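Local coordinates for DNA helicase RecQ (Deinococcus radiodurans, PDB 4Q48), which probably couples ATP hydrolysis to the unwinding of duplex DNA, moving along the strand in the 3'-5' direction, at residues Leu413-Glu416 against Ala417-Leu421; Ser422-Arg426 against Thr427-Phe431; Glu444-Lys447 against Val448-Gln451; Lys463-Asp466 against Glu467-Arg471. One frame throughout, in Å; residues are numbered along the deposited sequence.

Contact 1 (Leu413-Glu416 against Ala417-Leu421); sequences LTRE and AQMAL
R415 and M419, four residues apart on one flank of helix 414-426, run side by side and point the same way. Their touch is between carbon groups: R415 CG lies 3.9 Å from M419 CE. R415 sends CG away from its own backbone N (chi1 179°), which keeps the start of the chain alongside the methionine. The bend at chi3 then turns the guanidinium away from M419, toward E416 OE2, with which NH2 makes only a long salt bridge of 3.9 Å. M419 takes the other setting, CG beside its backbone N, and bends at its last torsion to turn the methyl group back to the arginine.

One residue earlier, T414 and Q418 meet at a slant. The closest side-chain approach is T414 CG2 to Q418 NE2 at 4.1 Å, a loose touch, whereas Q418 CG comes closer to the backbone, 3.3 Å from T414 O. The threonine hydroxyl is engaged on the opposite branch, by D412 and the backbone N of L507.

E416 takes a different course. A bend at chi2 (78°) carries its carboxylate away from 417-421, to where H465 bonds OE2. A417 and A420 present small methyls, and these pack against L477 of helix 467-479.

Beneath the side chains run four bonds of alpha-helical spacing, from A417 N to L413 O at 2.8 Å, through Q418 and M419, to A420 N reaching E416 O at 2.9 Å. With L413 as N-cap residue, this is the opening of an alpha helix in the RQC domain, which has the winged-helix fold.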
loop_
_atom_site.group_PDB
_atom_site.type_symbol
_atom_site.label_atom_id
_atom_site.label_comp_id
_atom_site.label_asym_id
_atom_site.label_seq_id
_atom_site.Cartn_x
_atom_site.Cartn_y
_atom_site.Cartn_z
ATOM N N LEU A 413 20.306 -20.096 -2.463
ATOM C CA LEU A 413 20.680 -19.829 -3.834
ATOM C C LEU A 413 21.389 -18.480 -3.913
ATOM O O LEU A 413 21.404 -17.838 -4.944
ATOM C CB LEU A 413 19.456 -19.871 -4.742
ATOM C CG LEU A 413 19.002 -21.285 -5.067
ATOM C CD1 LEU A 413 17.660 -21.261 -5.748
ATOM C CD2 LEU A 413 20.026 -21.920 -5.962
ATOM N N THR A 414 21.971 -18.072 -2.793
ATOM C CA THR A 414 22.707 -16.822 -2.665
ATOM C C THR A 414 23.831 -16.695 -3.700
ATOM O O THR A 414 24.015 -15.652 -4.305
ATOM C CB THR A 414 23.286 -16.716 -1.253
ATOM O OG1 THR A 414 22.216 -16.730 -0.285
ATOM C CG2 THR A 414 24.154 -15.495 -1.116
ATOM N N ARG A 415 24.573 -17.778 -3.896
ATOM C CA ARG A 415 25.711 -17.837 -4.813
ATOM C C ARG A 415 25.224 -17.608 -6.243
ATOM O O ARG A 415 25.854 -16.900 -7.041
ATOM C CB ARG A 415 26.389 -19.216 -4.666
ATOM C CG ARG A 415 27.591 -19.555 -5.538
ATOM C CD ARG A 415 28.201 -20.944 -5.161
ATOM N NE ARG A 415 27.261 -22.081 -5.290
ATOM C CZ ARG A 415 27.080 -23.041 -4.366
ATOM N NH1 ARG A 415 27.777 -23.030 -3.220
ATOM N NH2 ARG A 415 26.197 -24.023 -4.583
ATOM N N GLU A 416 24.085 -18.208 -6.564
ATOM C CA GLU A 416 23.508 -18.082 -7.897
ATOM C C GLU A 416 22.917 -16.683 -8.094
ATOM O O GLU A 416 22.994 -16.112 -9.190
ATOM C CB GLU A 416 22.445 -19.168 -8.132
ATOM C CG GLU A 416 22.994 -20.581 -8.401
ATOM C CD GLU A 416 23.469 -21.326 -7.145
ATOM O OE1 GLU A 416 23.388 -20.790 -6.007
ATOM O OE2 GLU A 416 23.947 -22.470 -7.302
ATOM N N ALA A 417 22.316 -16.145 -7.037
ATOM C CA ALA A 417 21.776 -14.798 -7.089
ATOM C C ALA A 417 22.891 -13.822 -7.412
ATOM O O ALA A 417 22.708 -12.950 -8.260
ATOM C CB ALA A 417 21.084 -14.417 -5.792
ATOM N N GLN A 418 24.056 -13.995 -6.781
ATOM C CA GLN A 418 25.192 -13.101 -7.046
ATOM C C GLN A 418 25.630 -13.212 -8.516
ATOM O O GLN A 418 25.773 -12.193 -9.208
ATOM C CB GLN A 418 26.372 -13.405 -6.136
ATOM C CG GLN A 418 26.165 -13.211 -4.636
ATOM C CD GLN A 418 27.351 -13.770 -3.814
ATOM O OE1 GLN A 418 28.234 -14.466 -4.344
ATOM N NE2 GLN A 418 27.373 -13.463 -2.533
ATOM N N MET A 419 25.814 -14.443 -9.002
ATOM C CA MET A 419 26.164 -14.637 -10.403
ATOM C C MET A 419 25.186 -13.916 -11.308
ATOM O O MET A 419 25.575 -13.230 -12.257
ATOM C CB MET A 419 26.175 -16.088 -10.772
ATOM C CG MET A 419 27.403 -16.801 -10.427
ATOM S SD MET A 419 27.172 -18.543 -10.823
ATOM C CE MET A 419 28.045 -19.273 -9.425
ATOM N N ALA A 420 23.910 -14.038 -10.984
ATOM C CA ALA A 420 22.892 -13.470 -11.839
ATOM C C ALA A 420 22.956 -11.957 -11.787
ATOM O O ALA A 420 22.959 -11.313 -12.830
ATOM C CB ALA A 420 21.507 -13.982 -11.446
ATOM N N LEU A 421 23.056 -11.397 -10.585
ATOM C CA LEU A 421 23.124 -9.943 -10.442
ATOM C C LEU A 421 24.371 -9.366 -11.158
ATOM O O LEU A 421 24.300 -8.298 -11.777
ATOM C CB LEU A 421 23.108 -9.540 -8.965
ATOM C CG LEU A 421 21.825 -9.829 -8.163
ATOM C CD1 LEU A 421 22.061 -9.582 -6.697
ATOM C CD2 LEU A 421 20.562 -9.082 -8.608
#

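Contact 2 (Ser422-Arg426 against Thr427-Phe431)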
loop_
_atom_site.group_PDB
_atom_site.type_symbol
_atom_site.label_atom_id
_atom_site.label_comp_id
_atom_site.label_asym_id
_atom_site.label_seq_id
_atom_site.Cartn_x
_atom_site.Cartn_y
_atom_site.Cartn_z
ATOM N N SER A 422 25.508 -10.056 -11.103
ATOM C CA SER A 422 26.664 -9.493 -11.782
ATOM C C SER A 422 26.440 -9.550 -13.281
ATOM O O SER A 422 26.736 -8.582 -14.001
ATOM C CB SER A 422 27.946 -10.199 -11.393
ATOM O OG SER A 422 28.158 -10.012 -10.006
ATOM N N ALA A 423 25.850 -10.655 -13.727
ATOM C CA ALA A 423 25.661 -10.912 -15.138
ATOM C C ALA A 423 24.875 -9.772 -15.768
ATOM O O ALA A 423 25.236 -9.239 -16.825
ATOM C CB ALA A 423 24.933 -12.226 -15.329
ATOM N N THR A 424 23.821 -9.362 -15.087
ATOM C CA THR A 424 22.985 -8.332 -15.632
ATOM C C THR A 424 23.728 -7.002 -15.560
ATOM O O THR A 424 23.534 -6.134 -16.425
ATOM C CB THR A 424 21.614 -8.286 -14.907
ATOM O OG1 THR A 424 20.944 -7.066 -15.195
ATOM C CG2 THR A 424 21.779 -8.341 -13.453
ATOM N N ILE A 425 24.648 -6.869 -14.607
ATOM C CA ILE A 425 25.404 -5.610 -14.479
ATOM C C ILE A 425 26.497 -5.479 -15.544
ATOM O O ILE A 425 26.571 -4.460 -16.220
ATOM C CB ILE A 425 26.026 -5.438 -13.058
ATOM C CG1 ILE A 425 24.899 -5.247 -12.039
ATOM C CG2 ILE A 425 26.979 -4.214 -12.999
ATOM C CD1 ILE A 425 25.364 -5.078 -10.625
ATOM N N ARG A 426 27.314 -6.502 -15.746
ATOM C CA ARG A 426 28.357 -6.336 -16.733
ATOM C C ARG A 426 27.783 -6.290 -18.155
ATOM O O ARG A 426 28.526 -6.090 -19.100
ATOM C CB ARG A 426 29.435 -7.414 -16.643
ATOM C CG ARG A 426 29.836 -7.830 -15.253
ATOM C CD ARG A 426 30.889 -6.899 -14.614
ATOM N NE ARG A 426 31.519 -5.990 -15.570
ATOM C CZ ARG A 426 32.221 -4.907 -15.217
ATOM N NH1 ARG A 426 32.373 -4.610 -13.918
ATOM N NH2 ARG A 426 32.749 -4.107 -16.159
ATOM N N THR A 427 26.482 -6.498 -18.320
ATOM C CA THR A 427 25.851 -6.343 -19.625
ATOM C C THR A 427 24.968 -5.095 -19.687
ATOM O O THR A 427 24.222 -4.909 -20.630
ATOM C CB THR A 427 24.989 -7.584 -19.992
ATOM O OG1 THR A 427 23.926 -7.755 -19.032
ATOM C CG2 THR A 427 25.840 -8.841 -20.047
ATOM N N GLY A 428 24.990 -4.259 -18.667
ATOM C CA GLY A 428 24.312 -2.981 -18.788
ATOM C C GLY A 428 22.806 -2.954 -18.536
ATOM O O GLY A 428 22.124 -2.087 -19.086
ATOM N N ASN A 429 22.279 -3.866 -17.705
ATOM C CA ASN A 429 20.924 -3.723 -17.187
ATOM C C ASN A 429 19.845 -3.511 -18.233
ATOM O O ASN A 429 19.004 -2.622 -18.098
ATOM C CB ASN A 429 20.890 -2.561 -16.223
ATOM C CG ASN A 429 21.816 -2.757 -15.076
ATOM O OD1 ASN A 429 21.537 -3.560 -14.202
ATOM N ND2 ASN A 429 22.942 -2.039 -15.066
ATOM N N ARG A 430 19.868 -4.335 -19.276
ATOM C CA ARG A 430 19.026 -4.084 -20.435
ATOM C C ARG A 430 18.593 -5.340 -21.162
ATOM O O ARG A 430 17.622 -5.318 -21.917
ATOM C CB ARG A 430 19.785 -3.186 -21.391
ATOM C CG ARG A 430 21.055 -3.857 -21.866
ATOM C CD ARG A 430 21.973 -2.851 -22.493
ATOM N NE ARG A 430 21.307 -2.087 -23.535
ATOM C CZ ARG A 430 21.764 -0.930 -23.976
ATOM N NH1 ARG A 430 22.853 -0.405 -23.413
ATOM N NH2 ARG A 430 21.112 -0.284 -24.933
ATOM N N PHE A 431 19.284 -6.444 -20.931
ATOM C CA PHE A 431 18.930 -7.679 -21.621
ATOM C C PHE A 431 17.882 -8.425 -20.809
ATOM O O PHE A 431 17.652 -8.089 -19.635
ATOM C CB PHE A 431 20.166 -8.542 -21.887
ATOM C CG PHE A 431 21.092 -7.937 -22.908
ATOM C CD1 PHE A 431 20.875 -8.129 -24.263
ATOM C CD2 PHE A 431 22.164 -7.148 -22.516
ATOM C CE1 PHE A 431 21.714 -7.550 -25.210
ATOM C CE2 PHE A 431 23.002 -6.577 -23.458
ATOM C CZ PHE A 431 22.780 -6.782 -24.806
#
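Two backbone bonds close the end of helix 414-426: N429 N donates to T424 O over 2.9 Å, and G428 N donates to I425 O over the same 2.9 Å. The I425 bond is bent at its carbonyl as the chain turns off the helix. Together they make a Schellman motif, with G428 as the C-prime residue. Its positive phi of 82° reverses the chain, a backbone shape that glycine accepts readily because it carries no CB to press on the preceding carbonyl.

T427 adds a side-chain element just before the turn. With chi1 at 62°, OG1 sits between the backbone N and the carbonyl carbon, a position that tucks it back under the last turn. There it lies 3.0 Å from A423 O and 3.1 Å from T424 O, two carbonyls within reach of one hydroxyl. Its methyl CG2 rests 3.3 Å from A423 O, and the backbone N of T427 reaches the same oxygen only weakly.

Further out, the side chains of T424 and N429 cross at about a right angle, OG1 and OD1 coming to 3.7 Å. Each has its polar partner beyond the turn: A493 N bonds N429 OD1, and T424 OG1 is weakly bonded to L491 O.

The helix end is thereby tied to the 492-493 strand region, while A423, T424 and T427 pack on helix 433-441 through L436 and L440. F431, leaving the turn, stacks on H435 of that same helix and meets H453 edge to face.

Contact 3 (Glu444-Lys447 against Val448-Gln451); sequences ETDK and VLAQ
L449 touches three residues, E444, T445 and D446, its two methyls reaching separate acidic residues, one just before and one at the start of the short helix 446-451, a surface element of the RQC winged-helix domain. CD2 faces E444, with the carboxylate oxygen OE1 at 3.2 Å, and CD1 faces D446, whose OD1 is 3.7 Å away. Both acidic chains cross the leucine at a slant. The oxygen-methyl approaches are contacts without a polar bond. The branch point is lowered onto the backbone: CG lies 3.4 Å from T445 O, an approach set by chi1 of -64°, which holds CG beside the backbone N of L449.

V448 also meets T445, the two side chains crossing at about a right angle. Its CG2 approaches T445 CB at 4.2 Å, and its CB comes to 3.3 Å from T445 O. T445 holds the N-cap position, yet its hydroxyl does not cap; OG1 is bonded weakly to D438 of helix 433-441.

Around them, V448, the buried member of the set, packs on H435 and D438 of helix 433-441 and on F459, and K447 touches H435 and D438 as well. L449 and E444 both lean on H454, so the acid and the leucine share a neighbour in the loop that follows.

Backbone bonds set the turn itself. L449 N reaches T445 O at 3.1 Å, and A450 N reaches D446 O at 2.7 Å with an N-H...O angle of 161°.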
loop_
_atom_site.group_PDB
_atom_site.type_symbol
_atom_site.label_atom_id
_atom_site.label_comp_id
_atom_site.label_asym_id
_atom_site.label_seq_id
_atom_site.Cartn_x
_atom_site.Cartn_y
_atom_site.Cartn_z
ATOM N N GLU A 444 26.649 -19.807 -27.041
ATOM C CA GLU A 444 26.971 -18.823 -28.066
ATOM C C GLU A 444 25.812 -18.637 -29.035
ATOM O O GLU A 444 25.924 -18.947 -30.221
ATOM C CB GLU A 444 28.253 -19.199 -28.817
ATOM C CG GLU A 444 29.392 -19.675 -27.900
ATOM C CD GLU A 444 30.773 -19.257 -28.405
ATOM O OE1 GLU A 444 30.848 -18.320 -29.228
ATOM O OE2 GLU A 444 31.782 -19.843 -27.960
ATOM N N THR A 445 24.701 -18.110 -28.514
ATOM C CA THR A 445 23.585 -17.709 -29.351
ATOM C C THR A 445 24.121 -16.560 -30.175
ATOM O O THR A 445 25.178 -16.014 -29.876
ATOM C CB THR A 445 22.354 -17.233 -28.552
ATOM O OG1 THR A 445 22.204 -18.015 -27.369
ATOM C CG2 THR A 445 21.081 -17.325 -29.402
ATOM N N ASP A 446 23.392 -16.145 -31.188
ATOM C CA ASP A 446 23.975 -15.167 -32.074
ATOM C C ASP A 446 23.698 -13.788 -31.526
ATOM O O ASP A 446 24.488 -12.858 -31.748
ATOM C CB ASP A 446 23.430 -15.362 -33.487
ATOM C CG ASP A 446 23.893 -16.687 -34.112
ATOM O OD1 ASP A 446 24.888 -17.281 -33.618
ATOM O OD2 ASP A 446 23.237 -17.143 -35.077
ATOM N N LYS A 447 22.592 -13.672 -30.782
ATOM C CA LYS A 447 22.305 -12.469 -29.980
ATOM C C LYS A 447 23.492 -12.215 -29.053
ATOM O O LYS A 447 23.902 -11.068 -28.843
ATOM C CB LYS A 447 21.011 -12.622 -29.179
ATOM C CG LYS A 447 20.684 -14.080 -28.900
ATOM C CD LYS A 447 19.767 -14.348 -27.680
ATOM C CE LYS A 447 18.297 -13.979 -27.931
ATOM N NZ LYS A 447 17.431 -14.294 -26.751
ATOM N N VAL A 448 24.030 -13.300 -28.495
ATOM C CA VAL A 448 25.202 -13.202 -27.640
ATOM C C VAL A 448 26.414 -12.696 -28.439
ATOM O O VAL A 448 27.024 -11.690 -28.075
ATOM C CB VAL A 448 25.537 -14.564 -26.976
ATOM C CG1 VAL A 448 26.980 -14.591 -26.455
ATOM C CG2 VAL A 448 24.557 -14.875 -25.873
ATOM N N LEU A 449 26.714 -13.349 -29.558
ATOM C CA LEU A 449 27.899 -13.037 -30.356
ATOM C C LEU A 449 27.806 -11.599 -30.875
ATOM O O LEU A 449 28.805 -10.868 -30.912
ATOM C CB LEU A 449 28.022 -14.034 -31.514
ATOM C CG LEU A 449 28.264 -15.495 -31.081
ATOM C CD1 LEU A 449 28.183 -16.500 -32.240
ATOM C CD2 LEU A 449 29.575 -15.663 -30.343
ATOM N N ALA A 450 26.595 -11.190 -31.245
ATOM C CA ALA A 450 26.344 -9.820 -31.686
ATOM C C ALA A 450 26.746 -8.723 -30.673
ATOM O O ALA A 450 27.047 -7.590 -31.073
ATOM C CB ALA A 450 24.871 -9.669 -32.043
ATOM N N GLN A 451 26.721 -9.041 -29.375
ATOM C CA GLN A 451 27.043 -8.061 -28.324
ATOM C C GLN A 451 28.429 -8.301 -27.704
ATOM O O GLN A 451 28.890 -7.515 -26.861
ATOM C CB GLN A 451 25.968 -8.062 -27.233
ATOM C CG GLN A 451 24.552 -7.812 -27.710
ATOM C CD GLN A 451 24.249 -6.340 -27.886
ATOM O OE1 GLN A 451 25.012 -5.488 -27.441
ATOM N NE2 GLN A 451 23.130 -6.032 -28.538
#

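Contact 4 (Lys463-Asp466 against Glu467-Arg471)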
loop_
_atom_site.group_PDB
_atom_site.type_symbol
_atom_site.label_atom_id
_atom_site.label_comp_id
_atom_site.label_asym_id
_atom_site.label_seq_id
_atom_site.Cartn_x
_atom_site.Cartn_y
_atom_site.Cartn_z
ATOM N N LYS A 463 27.467 -22.532 -15.937
ATOM C CA LYS A 463 27.227 -23.715 -16.776
ATOM C C LYS A 463 26.806 -24.912 -15.921
ATOM O O LYS A 463 26.223 -25.876 -16.410
ATOM C CB LYS A 463 28.481 -24.061 -17.603
ATOM C CG LYS A 463 29.698 -24.385 -16.744
ATOM C CD LYS A 463 30.894 -24.855 -17.560
ATOM C CE LYS A 463 31.911 -25.572 -16.660
ATOM N NZ LYS A 463 32.988 -26.281 -17.431
ATOM N N GLU A 464 27.054 -24.776 -14.626
ATOM C CA GLU A 464 26.708 -25.738 -13.587
ATOM C C GLU A 464 25.222 -26.119 -13.534
ATOM O O GLU A 464 24.874 -27.264 -13.247
ATOM C CB GLU A 464 27.134 -25.127 -12.252
ATOM C CG GLU A 464 26.643 -25.825 -11.009
ATOM C CD GLU A 464 26.960 -25.014 -9.768
ATOM O OE1 GLU A 464 27.501 -23.890 -9.930
ATOM O OE2 GLU A 464 26.636 -25.483 -8.646
ATOM N N HIS A 465 24.357 -25.145 -13.802
ATOM C CA HIS A 465 22.908 -25.296 -13.690
ATOM C C HIS A 465 22.306 -25.344 -15.062
ATOM O O HIS A 465 22.992 -25.090 -16.049
ATOM C CB HIS A 465 22.283 -24.138 -12.908
ATOM C CG HIS A 465 22.679 -24.095 -11.465
ATOM N ND1 HIS A 465 22.084 -24.891 -10.509
ATOM C CD2 HIS A 465 23.642 -23.391 -10.824
ATOM C CE1 HIS A 465 22.643 -24.657 -9.335
ATOM N NE2 HIS A 465 23.595 -23.757 -9.500
ATOM N N ASP A 466 21.041 -25.730 -15.138
ATOM C CA ASP A 466 20.354 -25.735 -16.421
ATOM C C ASP A 466 19.481 -24.504 -16.603
ATOM O O ASP A 466 19.348 -23.679 -15.694
ATOM C CB ASP A 466 19.540 -27.016 -16.585
ATOM C CG ASP A 466 18.683 -27.328 -15.380
ATOM O OD1 ASP A 466 18.191 -26.383 -14.722
ATOM O OD2 ASP A 466 18.531 -28.538 -15.079
ATOM N N GLU A 467 18.868 -24.401 -17.775
ATOM C CA GLU A 467 18.062 -23.245 -18.122
ATOM C C GLU A 467 16.945 -22.951 -17.139
ATOM O O GLU A 467 16.574 -21.792 -16.953
ATOM C CB GLU A 467 17.457 -23.432 -19.506
ATOM C CG GLU A 467 16.634 -22.260 -19.939
ATOM C CD GLU A 467 16.241 -22.333 -21.388
ATOM O OE1 GLU A 467 17.026 -22.896 -22.186
ATOM O OE2 GLU A 467 15.169 -21.781 -21.731
ATOM N N LYS A 468 16.396 -23.995 -16.519
ATOM C CA LYS A 468 15.187 -23.829 -15.708
ATOM C C LYS A 468 15.464 -23.136 -14.365
ATOM O O LYS A 468 14.660 -22.331 -13.883
ATOM C CB LYS A 468 14.495 -25.194 -15.488
ATOM C CG LYS A 468 15.094 -26.101 -14.400
ATOM C CD LYS A 468 14.321 -27.414 -14.233
ATOM C CE LYS A 468 13.356 -27.346 -13.044
ATOM N NZ LYS A 468 12.669 -28.653 -12.731
ATOM N N LEU A 469 16.606 -23.440 -13.775
ATOM C CA LEU A 469 16.972 -22.887 -12.489
ATOM C C LEU A 469 17.243 -21.379 -12.560
ATOM O O LEU A 469 16.863 -20.611 -11.656
ATOM C CB LEU A 469 18.217 -23.593 -11.983
ATOM C CG LEU A 469 18.658 -23.172 -10.603
ATOM C CD1 LEU A 469 18.907 -24.401 -9.787
ATOM C CD2 LEU A 469 19.904 -22.326 -10.726
ATOM N N TRP A 470 17.917 -20.962 -13.630
ATOM C CA TRP A 470 18.281 -19.578 -13.773
ATOM C C TRP A 470 17.057 -18.739 -13.930
ATOM O O TRP A 470 16.952 -17.693 -13.298
ATOM C CB TRP A 470 19.218 -19.385 -14.952
ATOM C CG TRP A 470 20.576 -19.848 -14.633
ATOM C CD1 TRP A 470 21.273 -20.851 -15.247
ATOM C CD2 TRP A 470 21.417 -19.346 -13.600
ATOM N NE1 TRP A 470 22.500 -21.010 -14.649
ATOM C CE2 TRP A 470 22.613 -20.092 -13.633
ATOM C CE3 TRP A 470 21.280 -18.340 -12.645
ATOM C CZ2 TRP A 470 23.672 -19.854 -12.742
ATOM C CZ3 TRP A 470 22.333 -18.109 -11.751
ATOM C CH2 TRP A 470 23.509 -18.860 -11.808
ATOM N N ARG A 471 16.118 -19.210 -14.743
ATOM C CA ARG A 471 14.907 -18.448 -15.012
ATOM C C ARG A 471 14.170 -18.283 -13.703
ATOM O O ARG A 471 13.565 -17.226 -13.429
ATOM C CB ARG A 471 14.024 -19.139 -16.048
ATOM C CG ARG A 471 14.548 -19.082 -17.475
ATOM C CD ARG A 471 14.848 -17.657 -17.944
ATOM N NE ARG A 471 13.655 -16.924 -18.347
ATOM C CZ ARG A 471 13.143 -16.962 -19.575
ATOM N NH1 ARG A 471 13.726 -17.715 -20.509
ATOM N NH2 ARG A 471 12.048 -16.252 -19.868
#
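L469 N is approached by two oxygens of D466, the backbone O at 3.4 Å and the carboxylate OD1 at 3.5 Å. Both bonds are weak, the side-chain one being the straighter (153°). D466 is the N-cap residue of helix 467-479, and chi1 of 49° places its carboxyl group between the backbone N and the carbonyl carbon, from where OD1 turns into the first helical turn. The negative charge thus lies at the helix N-terminus, where the helix dipole would be expected to favour it. K468 runs alongside, its CG close to OD1.

H465 directs its side chain toward the helix's first turn. L469 lays CD2 over one face of the imidazole as a CH-pi contact, 3.6 Å from the ring centroid, and E464 CG lies over the opposite face. NE2 is hydrogen-bonded to E416 OE2. The histidine edge is directed at the W470 face in an offset edge-to-face pair, centroids 5.6 Å apart and planes at 84°. W470 NE1 is bonded to G462 O.

E467 leads off the other way, to a salt bridge with R443. W470 packs on E416 and M419 of helix 414-426 and on L440 of helix 433-441. This is an N-capped helix start, with a CH-pi contact and an edge-to-face aromatic pair beside it, in the winged-helix RQC domain.

In the fold
All four contacts fall within the RQC domain, on the same side of the chain's centre and far from the zinc and ADP sites. They follow in series along the chain. Contacts 1 and 2 lie on helix 414-426, at its start and end, with centres about 13 Å apart; contact 3 takes in all of helix 446-451 and contact 4 opens helix 467-479. Contacts 1 and 4 are closest, centres about 11 Å apart: H465 NE2 probably bonds E416 OE2 (2.6 Å), and W470 packs on E416 and M419. F431 joins contact 2 to contact 3 through Q451. Helix starts and ends thus recur among helices packed into one compact module.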